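Long-range contacts in putative agmatine deiminase (Streptococcus mutans, PDB 2EWO), which probably catalyses the hydrolysis of agmatine to N-carbamoylputrescine and ammonia: residues W97-G102 against T363-A368; W28-W33 against M91-A96; P18-K23 against F311-G316; G317-Q322 against G357-I362. One frame throughout, in Å; residues are numbered along the deposited sequence.

Contact 1. Residues W97-G102 against T363-A368; sequences WIRDCG and TQQQPA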
loop_
_atom_site.group_PDB
_atom_site.type_symbol
_atom_site.label_atom_id
_atom_site.label_comp_id
_atom_site.label_asym_id
_atom_site.label_seq_id
_atom_site.Cartn_x
_atom_site.Cartn_y
_atom_site.Cartn_z
ATOM N N TRP A 97 -18.448 -3.448 -5.080
ATOM C CA TRP A 97 -19.910 -3.372 -5.012
ATOM C C TRP A 97 -20.418 -1.948 -5.276
ATOM O O TRP A 97 -21.247 -1.400 -4.542
ATOM C CB TRP A 97 -20.416 -3.891 -3.661
ATOM C CG TRP A 97 -19.929 -5.287 -3.385
ATOM C CD1 TRP A 97 -18.834 -5.638 -2.650
ATOM C CD2 TRP A 97 -20.445 -6.507 -3.941
ATOM N NE1 TRP A 97 -18.633 -6.996 -2.718
ATOM C CE2 TRP A 97 -19.606 -7.554 -3.505
ATOM C CE3 TRP A 97 -21.531 -6.815 -4.771
ATOM C CZ2 TRP A 97 -19.819 -8.893 -3.871
ATOM C CZ3 TRP A 97 -21.742 -8.149 -5.136
ATOM C CH2 TRP A 97 -20.889 -9.167 -4.685
ATOM N N ILE A 98 -19.913 -1.370 -6.360
ATOM C CA ILE A 98 -20.260 -0.018 -6.768
ATOM C C ILE A 98 -21.752 0.287 -6.621
ATOM O O ILE A 98 -22.146 1.446 -6.486
ATOM C CB ILE A 98 -19.838 0.229 -8.238
ATOM C CG1 ILE A 98 -20.193 1.657 -8.660
ATOM C CG2 ILE A 98 -20.499 -0.795 -9.151
ATOM C CD1 ILE A 98 -19.307 2.705 -8.041
ATOM N N ARG A 99 -22.585 -0.747 -6.652
ATOM C CA ARG A 99 -24.028 -0.561 -6.529
ATOM C C ARG A 99 -24.399 0.032 -5.193
ATOM O O ARG A 99 -25.300 0.849 -5.105
ATOM C CB ARG A 99 -24.757 -1.893 -6.671
ATOM C CG ARG A 99 -26.272 -1.778 -6.550
ATOM C CD ARG A 99 -26.949 -1.893 -7.909
ATOM N NE ARG A 99 -27.258 -0.624 -8.564
ATOM C CZ ARG A 99 -27.159 -0.429 -9.879
ATOM N NH1 ARG A 99 -26.749 -1.411 -10.670
ATOM N NH2 ARG A 99 -27.496 0.733 -10.417
ATOM N N ASP A 100 -23.702 -0.387 -4.148
ATOM C CA ASP A 100 -24.014 0.097 -2.814
ATOM C C ASP A 100 -23.237 1.325 -2.392
ATOM O O ASP A 100 -23.818 2.381 -2.172
ATOM C CB ASP A 100 -23.784 -1.016 -1.817
ATOM C CG ASP A 100 -24.570 -2.235 -2.160
ATOM O OD1 ASP A 100 -25.812 -2.117 -2.164
ATOM O OD2 ASP A 100 -23.953 -3.292 -2.434
ATOM N N CYS A 101 -21.925 1.178 -2.263
ATOM C CA CYS A 101 -21.091 2.282 -1.857
ATOM C C CYS A 101 -21.127 3.417 -2.867
ATOM O O CYS A 101 -21.088 4.579 -2.482
ATOM C CB CYS A 101 -19.655 1.797 -1.622
ATOM S SG CYS A 101 -18.794 0.983 -3.014
ATOM N N GLY A 102 -21.234 3.084 -4.152
ATOM C CA GLY A 102 -21.270 4.095 -5.213
ATOM C C GLY A 102 -22.244 5.260 -5.078
ATOM O O GLY A 102 -23.075 5.273 -4.175
ATOM N N THR A 363 -22.693 -3.059 -10.448
ATOM C CA THR A 363 -22.721 -1.953 -11.426
ATOM C C THR A 363 -23.441 -0.748 -10.839
ATOM O O THR A 363 -24.054 -0.829 -9.769
ATOM C CB THR A 363 -23.442 -2.359 -12.712
ATOM O OG1 THR A 363 -24.773 -2.752 -12.420
ATOM C CG2 THR A 363 -22.764 -3.519 -13.441
ATOM N N GLN A 364 -23.334 0.329 -11.575
ATOM C CA GLN A 364 -23.941 1.611 -11.219
ATOM C C GLN A 364 -23.924 2.494 -12.455
ATOM O O GLN A 364 -22.859 2.899 -12.935
ATOM C CB GLN A 364 -23.135 2.260 -10.092
ATOM C CG GLN A 364 -23.619 3.666 -9.742
ATOM C CD GLN A 364 -25.061 3.688 -9.236
ATOM O OE1 GLN A 364 -25.372 3.037 -8.240
ATOM N NE2 GLN A 364 -25.970 4.404 -9.869
ATOM N N GLN A 365 -25.104 2.774 -12.960
ATOM C CA GLN A 365 -25.233 3.566 -14.183
ATOM C C GLN A 365 -25.437 5.049 -13.863
ATOM O O GLN A 365 -26.030 5.408 -12.834
ATOM C CB GLN A 365 -26.395 3.039 -15.026
ATOM C CG GLN A 365 -27.742 3.658 -14.667
ATOM C CD GLN A 365 -28.219 3.286 -13.261
ATOM O OE1 GLN A 365 -27.745 2.308 -12.688
ATOM N NE2 GLN A 365 -29.139 4.020 -12.667
ATOM N N GLN A 366 -24.914 5.836 -14.786
ATOM C CA GLN A 366 -24.959 7.302 -14.747
ATOM C C GLN A 366 -25.916 7.800 -15.841
ATOM O O GLN A 366 -25.680 7.580 -17.040
ATOM C CB GLN A 366 -23.544 7.844 -14.977
ATOM C CG GLN A 366 -23.494 9.351 -15.219
ATOM C CD GLN A 366 -22.159 9.806 -15.818
ATOM O OE1 GLN A 366 -21.993 10.985 -16.128
ATOM N NE2 GLN A 366 -21.188 8.932 -16.007
ATOM N N PRO A 367 -27.032 8.465 -15.482
ATOM C CA PRO A 367 -27.994 8.976 -16.466
ATOM C C PRO A 367 -27.387 10.062 -17.335
ATOM O O PRO A 367 -26.797 11.036 -16.780
ATOM C CB PRO A 367 -29.088 9.586 -15.623
ATOM C CG PRO A 367 -28.692 9.440 -14.161
ATOM C CD PRO A 367 -27.375 8.729 -14.081
ATOM N N ALA A 368 -27.539 9.917 -18.653
ATOM C CA ALA A 368 -27.016 10.914 -19.631
ATOM C C ALA A 368 -27.684 12.274 -19.389
ATOM O O ALA A 368 -28.628 12.390 -18.595
ATOM C CB ALA A 368 -27.307 10.461 -21.060
#

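Contact 2. Residues W28-W33 against M91-A96; sequences WMLWPW and MTNDDA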
loop_
_atom_site.group_PDB
_atom_site.type_symbol
_atom_site.label_atom_id
_atom_site.label_comp_id
_atom_site.label_asym_id
_atom_site.label_seq_id
_atom_site.Cartn_x
_atom_site.Cartn_y
_atom_site.Cartn_z
ATOM N N TRP A 28 -20.745 2.375 -14.267
ATOM C CA TRP A 28 -19.601 2.271 -13.380
ATOM C C TRP A 28 -19.578 0.919 -12.689
ATOM O O TRP A 28 -20.624 0.410 -12.287
ATOM C CB TRP A 28 -19.665 3.359 -12.304
ATOM C CG TRP A 28 -19.587 4.764 -12.833
ATOM C CD1 TRP A 28 -20.625 5.545 -13.279
ATOM C CD2 TRP A 28 -18.404 5.557 -12.970
ATOM N NE1 TRP A 28 -20.158 6.773 -13.683
ATOM C CE2 TRP A 28 -18.800 6.806 -13.505
ATOM C CE3 TRP A 28 -17.047 5.335 -12.692
ATOM C CZ2 TRP A 28 -17.893 7.820 -13.770
ATOM C CZ3 TRP A 28 -16.146 6.347 -12.955
ATOM C CH2 TRP A 28 -16.575 7.576 -13.489
HETATM N N MSE A 29 -18.381 0.346 -12.562
HETATM C CA MSE A 29 -18.190 -0.921 -11.861
HETATM C C MSE A 29 -16.754 -1.083 -11.331
HETATM O O MSE A 29 -15.783 -0.689 -11.980
HETATM C CB MSE A 29 -18.605 -2.112 -12.742
HETATM C CG MSE A 29 -17.940 -2.242 -14.119
HETATM SE SE MSE A 29 -18.586 -3.833 -15.150
HETATM C CE MSE A 29 -17.547 -5.233 -14.255
ATOM N N LEU A 30 -16.644 -1.644 -10.127
ATOM C CA LEU A 30 -15.359 -1.852 -9.464
ATOM C C LEU A 30 -14.593 -3.104 -9.919
ATOM O O LEU A 30 -14.817 -3.611 -11.016
ATOM C CB LEU A 30 -15.563 -1.885 -7.944
ATOM C CG LEU A 30 -15.875 -0.540 -7.276
ATOM C CD1 LEU A 30 -16.337 -0.775 -5.853
ATOM C CD2 LEU A 30 -14.636 0.357 -7.311
ATOM N N TRP A 31 -13.687 -3.597 -9.082
ATOM C CA TRP A 31 -12.892 -4.764 -9.444
ATOM C C TRP A 31 -12.581 -5.634 -8.238
ATOM O O TRP A 31 -11.907 -5.202 -7.310
ATOM C CB TRP A 31 -11.588 -4.311 -10.083
ATOM C CG TRP A 31 -10.796 -5.413 -10.719
ATOM C CD1 TRP A 31 -9.726 -6.084 -10.186
ATOM C CD2 TRP A 31 -10.964 -5.917 -12.047
ATOM N NE1 TRP A 31 -9.212 -6.969 -11.110
ATOM C CE2 TRP A 31 -9.956 -6.886 -12.258
ATOM C CE3 TRP A 31 -11.872 -5.642 -13.082
ATOM C CZ2 TRP A 31 -9.829 -7.576 -13.462
ATOM C CZ3 TRP A 31 -11.746 -6.325 -14.276
ATOM C CH2 TRP A 31 -10.730 -7.284 -14.458
ATOM N N PRO A 32 -13.049 -6.885 -8.249
ATOM C CA PRO A 32 -12.823 -7.826 -7.150
ATOM C C PRO A 32 -11.365 -8.190 -6.959
ATOM O O PRO A 32 -10.641 -8.408 -7.932
ATOM C CB PRO A 32 -13.660 -9.027 -7.560
ATOM C CG PRO A 32 -13.524 -9.009 -9.055
ATOM C CD PRO A 32 -13.750 -7.547 -9.360
ATOM N N TRP A 33 -10.937 -8.264 -5.703
ATOM C CA TRP A 33 -9.548 -8.611 -5.414
ATOM C C TRP A 33 -9.298 -9.385 -4.114
ATOM O O TRP A 33 -8.502 -10.321 -4.103
ATOM C CB TRP A 33 -8.661 -7.343 -5.419
ATOM C CG TRP A 33 -9.017 -6.350 -4.349
ATOM C CD1 TRP A 33 -10.021 -5.420 -4.394
ATOM C CD2 TRP A 33 -8.477 -6.291 -3.021
ATOM N NE1 TRP A 33 -10.145 -4.798 -3.173
ATOM C CE2 TRP A 33 -9.215 -5.314 -2.313
ATOM C CE3 TRP A 33 -7.447 -6.977 -2.357
ATOM C CZ2 TRP A 33 -8.957 -5.006 -0.973
ATOM C CZ3 TRP A 33 -7.193 -6.668 -1.019
ATOM C CH2 TRP A 33 -7.947 -5.693 -0.345
HETATM N N MSE A 91 -8.840 3.289 -8.963
HETATM C CA MSE A 91 -9.648 3.560 -7.779
HETATM C C MSE A 91 -9.565 2.436 -6.756
HETATM O O MSE A 91 -9.763 1.279 -7.105
HETATM C CB MSE A 91 -11.101 3.777 -8.171
HETATM C CG MSE A 91 -11.926 4.364 -7.064
HETATM SE SE MSE A 91 -13.707 4.914 -7.616
HETATM C CE MSE A 91 -13.277 5.949 -9.200
ATOM N N THR A 92 -9.264 2.777 -5.498
ATOM C CA THR A 92 -9.162 1.782 -4.415
ATOM C C THR A 92 -10.534 1.445 -3.829
ATOM O O THR A 92 -11.427 2.290 -3.800
ATOM C CB THR A 92 -8.281 2.274 -3.225
ATOM O OG1 THR A 92 -8.933 3.357 -2.562
ATOM C CG2 THR A 92 -6.922 2.721 -3.690
ATOM N N ASN A 93 -10.693 0.216 -3.349
ATOM C CA ASN A 93 -11.949 -0.221 -2.745
ATOM C C ASN A 93 -11.683 -1.462 -1.928
ATOM O O ASN A 93 -10.797 -2.251 -2.256
ATOM C CB ASN A 93 -12.970 -0.563 -3.819
ATOM C CG ASN A 93 -12.534 -1.741 -4.670
ATOM O OD1 ASN A 93 -12.462 -2.874 -4.187
ATOM N ND2 ASN A 93 -12.223 -1.477 -5.943
ATOM N N ASP A 94 -12.460 -1.648 -0.873
ATOM C CA ASP A 94 -12.286 -2.819 -0.021
ATOM C C ASP A 94 -12.934 -4.042 -0.646
ATOM O O ASP A 94 -12.540 -5.180 -0.369
ATOM C CB ASP A 94 -12.878 -2.538 1.357
ATOM C CG ASP A 94 -12.189 -1.381 2.048
ATOM O OD1 ASP A 94 -10.957 -1.486 2.249
ATOM O OD2 ASP A 94 -12.874 -0.384 2.372
ATOM N N ASP A 95 -13.934 -3.779 -1.485
ATOM C CA ASP A 95 -14.657 -4.811 -2.212
ATOM C C ASP A 95 -15.430 -4.187 -3.357
ATOM O O ASP A 95 -15.854 -3.033 -3.262
ATOM C CB ASP A 95 -15.615 -5.564 -1.306
ATOM C CG ASP A 95 -15.642 -7.032 -1.624
ATOM O OD1 ASP A 95 -14.837 -7.449 -2.485
ATOM O OD2 ASP A 95 -16.445 -7.773 -1.028
ATOM N N ALA A 96 -15.620 -4.963 -4.426
ATOM C CA ALA A 96 -16.305 -4.493 -5.633
ATOM C C ALA A 96 -17.829 -4.517 -5.577
ATOM O O ALA A 96 -18.432 -5.493 -5.991
ATOM C CB ALA A 96 -15.825 -5.301 -6.833
#

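Contact 3. Residues P18-K23 against F311-G316; sequences PGEFEK and FLIVNG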
loop_
_atom_site.group_PDB
_atom_site.type_symbol
_atom_site.label_atom_id
_atom_site.label_comp_id
_atom_site.label_asym_id
_atom_site.label_seq_id
_atom_site.Cartn_x
_atom_site.Cartn_y
_atom_site.Cartn_z
ATOM N N PRO A 18 -33.714 9.381 -11.522
ATOM C CA PRO A 18 -34.454 8.950 -12.707
ATOM C C PRO A 18 -34.477 7.438 -12.757
ATOM O O PRO A 18 -33.571 6.795 -12.236
ATOM C CB PRO A 18 -33.624 9.527 -13.834
ATOM C CG PRO A 18 -32.245 9.231 -13.341
ATOM C CD PRO A 18 -32.328 9.724 -11.897
ATOM N N GLY A 19 -35.495 6.880 -13.398
ATOM C CA GLY A 19 -35.610 5.441 -13.503
ATOM C C GLY A 19 -34.410 4.767 -14.135
ATOM O O GLY A 19 -33.845 5.246 -15.121
ATOM N N GLU A 20 -34.030 3.631 -13.564
ATOM C CA GLU A 20 -32.889 2.867 -14.049
ATOM C C GLU A 20 -32.933 2.666 -15.561
ATOM O O GLU A 20 -31.897 2.653 -16.232
ATOM C CB GLU A 20 -32.842 1.513 -13.341
ATOM C CG GLU A 20 -31.517 0.780 -13.494
ATOM C CD GLU A 20 -31.338 -0.341 -12.470
ATOM O OE1 GLU A 20 -31.371 -0.044 -11.242
ATOM O OE2 GLU A 20 -31.161 -1.513 -12.899
ATOM N N PHE A 21 -34.143 2.526 -16.086
ATOM C CA PHE A 21 -34.368 2.315 -17.507
ATOM C C PHE A 21 -34.140 3.545 -18.381
ATOM O O PHE A 21 -33.797 3.414 -19.559
ATOM C CB PHE A 21 -35.784 1.790 -17.713
ATOM C CG PHE A 21 -36.812 2.438 -16.821
ATOM C CD1 PHE A 21 -37.307 3.706 -17.102
ATOM C CD2 PHE A 21 -37.297 1.764 -15.702
ATOM C CE1 PHE A 21 -38.271 4.286 -16.279
ATOM C CE2 PHE A 21 -38.256 2.337 -14.879
ATOM C CZ PHE A 21 -38.744 3.596 -15.165
ATOM N N GLU A 22 -34.326 4.736 -17.812
ATOM C CA GLU A 22 -34.135 5.965 -18.575
ATOM C C GLU A 22 -32.771 5.991 -19.263
ATOM O O GLU A 22 -31.901 5.167 -18.970
ATOM C CB GLU A 22 -34.314 7.189 -17.666
ATOM C CG GLU A 22 -35.730 7.326 -17.108
ATOM C CD GLU A 22 -35.992 8.677 -16.446
ATOM O OE1 GLU A 22 -35.703 9.722 -17.074
ATOM O OE2 GLU A 22 -36.505 8.698 -15.300
ATOM N N LYS A 23 -32.597 6.929 -20.194
ATOM C CA LYS A 23 -31.347 7.049 -20.940
ATOM C C LYS A 23 -30.173 7.342 -20.019
ATOM O O LYS A 23 -30.259 8.160 -19.089
ATOM C CB LYS A 23 -31.452 8.132 -22.014
ATOM C CG LYS A 23 -30.205 8.266 -22.899
ATOM C CD LYS A 23 -30.367 9.413 -23.915
ATOM C CE LYS A 23 -29.097 9.709 -24.708
ATOM N NZ LYS A 23 -29.270 10.921 -25.565
ATOM N N PHE A 311 -30.523 -8.055 -12.576
ATOM C CA PHE A 311 -30.143 -7.675 -13.931
ATOM C C PHE A 311 -29.988 -6.146 -14.038
ATOM O O PHE A 311 -30.619 -5.376 -13.292
ATOM C CB PHE A 311 -31.176 -8.225 -14.957
ATOM C CG PHE A 311 -32.605 -7.829 -14.663
ATOM C CD1 PHE A 311 -33.108 -6.613 -15.110
ATOM C CD2 PHE A 311 -33.416 -8.634 -13.866
ATOM C CE1 PHE A 311 -34.385 -6.200 -14.764
ATOM C CE2 PHE A 311 -34.697 -8.225 -13.514
ATOM C CZ PHE A 311 -35.179 -7.005 -13.963
ATOM N N LEU A 312 -29.126 -5.713 -14.949
ATOM C CA LEU A 312 -28.897 -4.291 -15.135
ATOM C C LEU A 312 -29.693 -3.822 -16.347
ATOM O O LEU A 312 -29.757 -4.515 -17.364
ATOM C CB LEU A 312 -27.396 -4.006 -15.321
ATOM C CG LEU A 312 -26.898 -2.555 -15.156
ATOM C CD1 LEU A 312 -27.361 -1.721 -16.315
ATOM C CD2 LEU A 312 -27.408 -1.963 -13.839
ATOM N N ILE A 313 -30.312 -2.651 -16.214
ATOM C CA ILE A 313 -31.119 -2.056 -17.273
ATOM C C ILE A 313 -30.401 -0.907 -17.982
ATOM O O ILE A 313 -30.598 0.257 -17.630
ATOM C CB ILE A 313 -32.456 -1.497 -16.716
ATOM C CG1 ILE A 313 -33.268 -2.618 -16.071
ATOM C CG2 ILE A 313 -33.256 -0.838 -17.833
ATOM C CD1 ILE A 313 -33.576 -3.780 -17.009
ATOM N N VAL A 314 -29.564 -1.218 -18.965
ATOM C CA VAL A 314 -28.884 -0.158 -19.700
ATOM C C VAL A 314 -29.902 0.330 -20.741
ATOM O O VAL A 314 -31.040 -0.157 -20.777
ATOM C CB VAL A 314 -27.616 -0.682 -20.409
ATOM C CG1 VAL A 314 -26.832 -1.552 -19.461
ATOM C CG2 VAL A 314 -27.979 -1.449 -21.665
ATOM N N ASN A 315 -29.519 1.304 -21.563
ATOM C CA ASN A 315 -30.429 1.781 -22.592
ATOM C C ASN A 315 -30.237 0.911 -23.835
ATOM O O ASN A 315 -29.110 0.699 -24.304
ATOM C CB ASN A 315 -30.199 3.272 -22.901
ATOM C CG ASN A 315 -28.731 3.628 -23.092
ATOM O OD1 ASN A 315 -28.003 2.972 -23.844
ATOM N ND2 ASN A 315 -28.295 4.688 -22.417
ATOM N N GLY A 316 -31.350 0.371 -24.329
ATOM C CA GLY A 316 -31.320 -0.495 -25.496
ATOM C C GLY A 316 -30.668 -1.852 -25.253
ATOM O O GLY A 316 -30.145 -2.466 -26.183
#

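Contact 4. Residues G317-Q322 against G357-I362; sequences GIILPQ and GNIHCI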
loop_
_atom_site.group_PDB
_atom_site.type_symbol
_atom_site.label_atom_id
_atom_site.label_comp_id
_atom_site.label_asym_id
_atom_site.label_seq_id
_atom_site.Cartn_x
_atom_site.Cartn_y
_atom_site.Cartn_z
ATOM N N GLY A 317 -30.697 -2.328 -24.010
ATOM C CA GLY A 317 -30.089 -3.612 -23.707
ATOM C C GLY A 317 -30.281 -4.075 -22.271
ATOM O O GLY A 317 -30.569 -3.280 -21.378
ATOM N N ILE A 318 -30.133 -5.375 -22.051
ATOM C CA ILE A 318 -30.275 -5.946 -20.720
ATOM C C ILE A 318 -29.149 -6.921 -20.487
ATOM O O ILE A 318 -28.799 -7.702 -21.372
ATOM C CB ILE A 318 -31.605 -6.697 -20.557
ATOM C CG1 ILE A 318 -32.743 -5.683 -20.446
ATOM C CG2 ILE A 318 -31.553 -7.612 -19.330
ATOM C CD1 ILE A 318 -34.104 -6.314 -20.311
ATOM N N ILE A 319 -28.568 -6.856 -19.296
ATOM C CA ILE A 319 -27.482 -7.748 -18.935
ATOM C C ILE A 319 -28.067 -8.638 -17.850
ATOM O O ILE A 319 -28.313 -8.188 -16.731
ATOM C CB ILE A 319 -26.279 -6.959 -18.396
ATOM C CG1 ILE A 319 -26.030 -5.716 -19.276
ATOM C CG2 ILE A 319 -25.054 -7.866 -18.352
ATOM C CD1 ILE A 319 -25.551 -5.992 -20.702
ATOM N N LEU A 320 -28.310 -9.897 -18.199
ATOM C CA LEU A 320 -28.911 -10.849 -17.269
ATOM C C LEU A 320 -27.973 -11.986 -16.869
ATOM O O LEU A 320 -27.165 -12.462 -17.673
ATOM C CB LEU A 320 -30.195 -11.432 -17.889
ATOM C CG LEU A 320 -31.097 -12.359 -17.061
ATOM C CD1 LEU A 320 -31.988 -11.528 -16.135
ATOM C CD2 LEU A 320 -31.962 -13.188 -18.002
ATOM N N PRO A 321 -28.073 -12.428 -15.605
ATOM C CA PRO A 321 -27.238 -13.515 -15.086
ATOM C C PRO A 321 -27.647 -14.889 -15.595
ATOM O O PRO A 321 -28.829 -15.174 -15.736
ATOM C CB PRO A 321 -27.384 -13.365 -13.572
ATOM C CG PRO A 321 -28.743 -12.768 -13.410
ATOM C CD PRO A 321 -28.808 -11.755 -14.516
ATOM N N GLN A 322 -26.654 -15.726 -15.886
ATOM C CA GLN A 322 -26.883 -17.084 -16.383
ATOM C C GLN A 322 -26.024 -18.050 -15.571
ATOM O O GLN A 322 -24.874 -18.338 -15.936
ATOM C CB GLN A 322 -26.491 -17.198 -17.863
ATOM C CG GLN A 322 -27.222 -16.267 -18.829
ATOM C CD GLN A 322 -28.686 -16.615 -19.004
ATOM O OE1 GLN A 322 -29.496 -16.418 -18.098
ATOM N NE2 GLN A 322 -29.034 -17.146 -20.175
ATOM N N GLY A 357 -24.085 -11.559 -4.266
ATOM C CA GLY A 357 -24.568 -10.445 -5.061
ATOM C C GLY A 357 -24.291 -10.700 -6.529
ATOM O O GLY A 357 -23.345 -11.423 -6.853
ATOM N N ASN A 358 -25.105 -10.122 -7.415
ATOM C CA ASN A 358 -24.909 -10.314 -8.854
ATOM C C ASN A 358 -24.799 -9.040 -9.677
ATOM O O ASN A 358 -24.738 -7.938 -9.136
ATOM C CB ASN A 358 -26.014 -11.196 -9.451
ATOM C CG ASN A 358 -25.504 -12.580 -9.867
ATOM O OD1 ASN A 358 -25.079 -13.379 -9.028
ATOM N ND2 ASN A 358 -25.544 -12.861 -11.168
ATOM N N ILE A 359 -24.782 -9.228 -10.997
ATOM C CA ILE A 359 -24.641 -8.155 -11.986
ATOM C C ILE A 359 -25.116 -6.783 -11.549
ATOM O O ILE A 359 -24.447 -5.784 -11.816
ATOM C CB ILE A 359 -25.356 -8.503 -13.313
ATOM C CG1 ILE A 359 -24.916 -9.885 -13.796
ATOM C CG2 ILE A 359 -24.986 -7.486 -14.373
ATOM C CD1 ILE A 359 -25.681 -10.390 -14.986
ATOM N N HIS A 360 -26.237 -6.757 -10.896
ATOM C CA HIS A 360 -26.784 -5.468 -10.449
ATOM C C HIS A 360 -25.951 -4.918 -9.287
ATOM O O HIS A 360 -25.588 -3.736 -9.262
ATOM C CB HIS A 360 -28.232 -5.650 -9.977
ATOM C CG HIS A 360 -28.968 -4.322 -9.770
ATOM N ND1 HIS A 360 -28.999 -3.334 -10.749
ATOM C CD2 HIS A 360 -29.685 -3.835 -8.720
ATOM C CE1 HIS A 360 -29.703 -2.316 -10.287
ATOM N NE2 HIS A 360 -30.118 -2.599 -9.079
ATOM N N CYS A 361 -25.663 -5.805 -8.358
ATOM C CA CYS A 361 -24.910 -5.468 -7.142
ATOM C C CYS A 361 -23.479 -4.988 -7.457
ATOM O O CYS A 361 -22.777 -4.456 -6.587
ATOM C CB CYS A 361 -24.803 -6.697 -6.235
ATOM S SG CYS A 361 -26.342 -7.009 -5.236
ATOM N N ILE A 362 -23.035 -5.162 -8.704
ATOM C CA ILE A 362 -21.647 -4.786 -9.081
ATOM C C ILE A 362 -21.569 -3.674 -10.143
ATOM O O ILE A 362 -20.491 -3.377 -10.680
ATOM C CB ILE A 362 -20.881 -5.984 -9.649
ATOM C CG1 ILE A 362 -21.430 -6.467 -10.992
ATOM C CG2 ILE A 362 -20.903 -7.201 -8.726
ATOM C CD1 ILE A 362 -20.541 -7.522 -11.655
#

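Contact 1. Residues W97-G102 against T363-A368
Arg99 slants over Thr363 to reach Gln365, tying a buried loop to strand 364-367 of the α/β-propeller fold expected for this deiminase family. The side chain leaves with CG anti to the backbone N (chi1 180°) and bends at the next two torsions, curling round the carbonyl of Thr363. CB lies 3.4 Å from Thr363 O, CG 4.0 Å, CD 3.6 Å and NE 3.4 Å from the same oxygen, the NE approach too poorly angled for a bond. Farther out, one face of the guanidinium covers this carbonyl, with CZ 3.1 Å from Thr363 O. NH1 bonds instead to His360 O, while the Thr363 hydroxyl has Ile359 O as its main partner. At the tip, NH2 donates to Gln365 OE1 at 2.8 Å in a bent bond (137°), approaching in the carbonyl plane with the oxygen in the guanidinium plane; amide and guanidinium are nearly coplanar (26°). Beside this, Ile98 crosses Gln364 at about a right angle, and Gln364 NE2 donates to Gln365 O at 3.1 Å.

Contact 2. Residues W28-W33 against M91-A96
The indole N-H of Trp33 is shared between two acceptors on Asn93. Its main bond runs from NE1 to the backbone O of Asn93, 2.8 Å long and bent (138°), with the oxygen 23° out of the ring plane. A weak second bond joins NE1 to Asn93 OD1 at 3.2 Å, this oxygen meeting the indole at its edge and in plane. For Asn93, chi1 of 64° brings the amide back over the backbone, and chi2 turns OD1 toward the indole N-H. Farther in, the Leu30 and Asn93 side chains point at each other from opposite directions: Leu30 CD2 lies 3.3 Å from Asn93 ND2, and Leu30 CD1 3.5 Å from Asp95 O. Leu30 CB packs on Ala96 CB at 3.6 Å, and that methyl rests against the backbone at Trp31 and Pro32. The loop beyond strand 24-29 thus lies on the one after strand 86-90 in what is probably the family's propeller fold. One bifurcated donor fixes the indole edge; Leu30 packs on Ala96 and against polar atoms of Asn93 and Asp95.

Contact 3. Residues P18-K23 against F311-G316
Glu20 carries its CG anti to the backbone N (chi1 -165°) and stays extended beyond it, which lays the chain across Ile313 at about a right angle. CG comes 4.1 Å from Ile313 CB, and OE2 ends 3.9 Å from Leu312 CD2. Ile313 answers with its CG2 branch, which presses on Phe21, 3.4 Å from CA and 3.6 Å from CB. The Phe21 ring leads away and places one face over Gly19 CA. Gly19 to Glu22 form a type I beta turn, and the direction of 20-23 lies 20° from that of 311-315, which holds the weakly bonded edge strand 312-314. The turn is closed by Glu22 N to Gly19 O and reinforced by Gly19 N to Glu22 OE2, both 2.8 Å; Arg16 forms a salt bridge to that carboxylate. At the far end Asn315 crosses Lys23 obliquely, its ND2 4.1 Å from Lys23 CG and weakly bonded to Gln24 O. Contact with the strand is van der Waals in kind, the Glu20 carboxylate and Asn315 amide among the touching groups.

Contact 4. Residues G317-Q322 against G357-I362
Strand 317-321, the middle strand of a mixed three-stranded sheet, receives the side chain of Ile359 across its last residues. The CG1 arm of Ile359 stands anti to the carbonyl carbon (chi1 -51°) and continues straight out (chi2 173°), so its CD1 methyl arrives at the peptide between Leu320 and Pro321. There CD1 lies 3.4 Å from Leu320 C and, touching the pyrrolidine ring as well, 3.4 Å from Pro321 CD. The other branch, CG2, meets Ile319 CG2 at 4.0 Å, the two side chains crossing at about a right angle. One isoleucine therefore spans two inward-facing positions of the strand, those of Ile319 and Pro321, while Leu320 between them turns away toward helix 328-338. Sheets backed by helices of this kind are the building material of the α/β propeller in guanidine-modifying enzymes; here helix 43-57 lies next to both isoleucines, Val52 touching Ile359 and Ile56 touching Ile319. Asn358 flanks the same proline, its amide side chain passing at a slant across the ring: Asn358 ND2 sits next to Pro321 CB and 3.9 Å from Pro321 CG. The same nitrogen bonds weakly to Thr349 O. The loop curls back after Asn358, where Ile362 N makes a weak 3.3 Å bond to Asn358 O.

In the fold
Contact 1 lies nearest the middle of the molecule, its centre about 7 Å from that of the chain, and each of the others touches it. Strands 24-29 and 364-367 pair in one sheet, where Gln364 and Trp28 link contacts 1 and 2 through the backbone; contacts 3 and 4 share another sheet, joined by a probable hydrogen bond from Leu312 N to Ile319 O. The centres of contacts 2, 3 and 4 each lie about 12 Å from that of contact 1; those of contacts 2 and 3 are about 22 Å apart, with nearest atoms about 7 Å apart. In guanidine-modifying relatives the active site lies at the propeller centre, so contacts 1 and 4 probably border it.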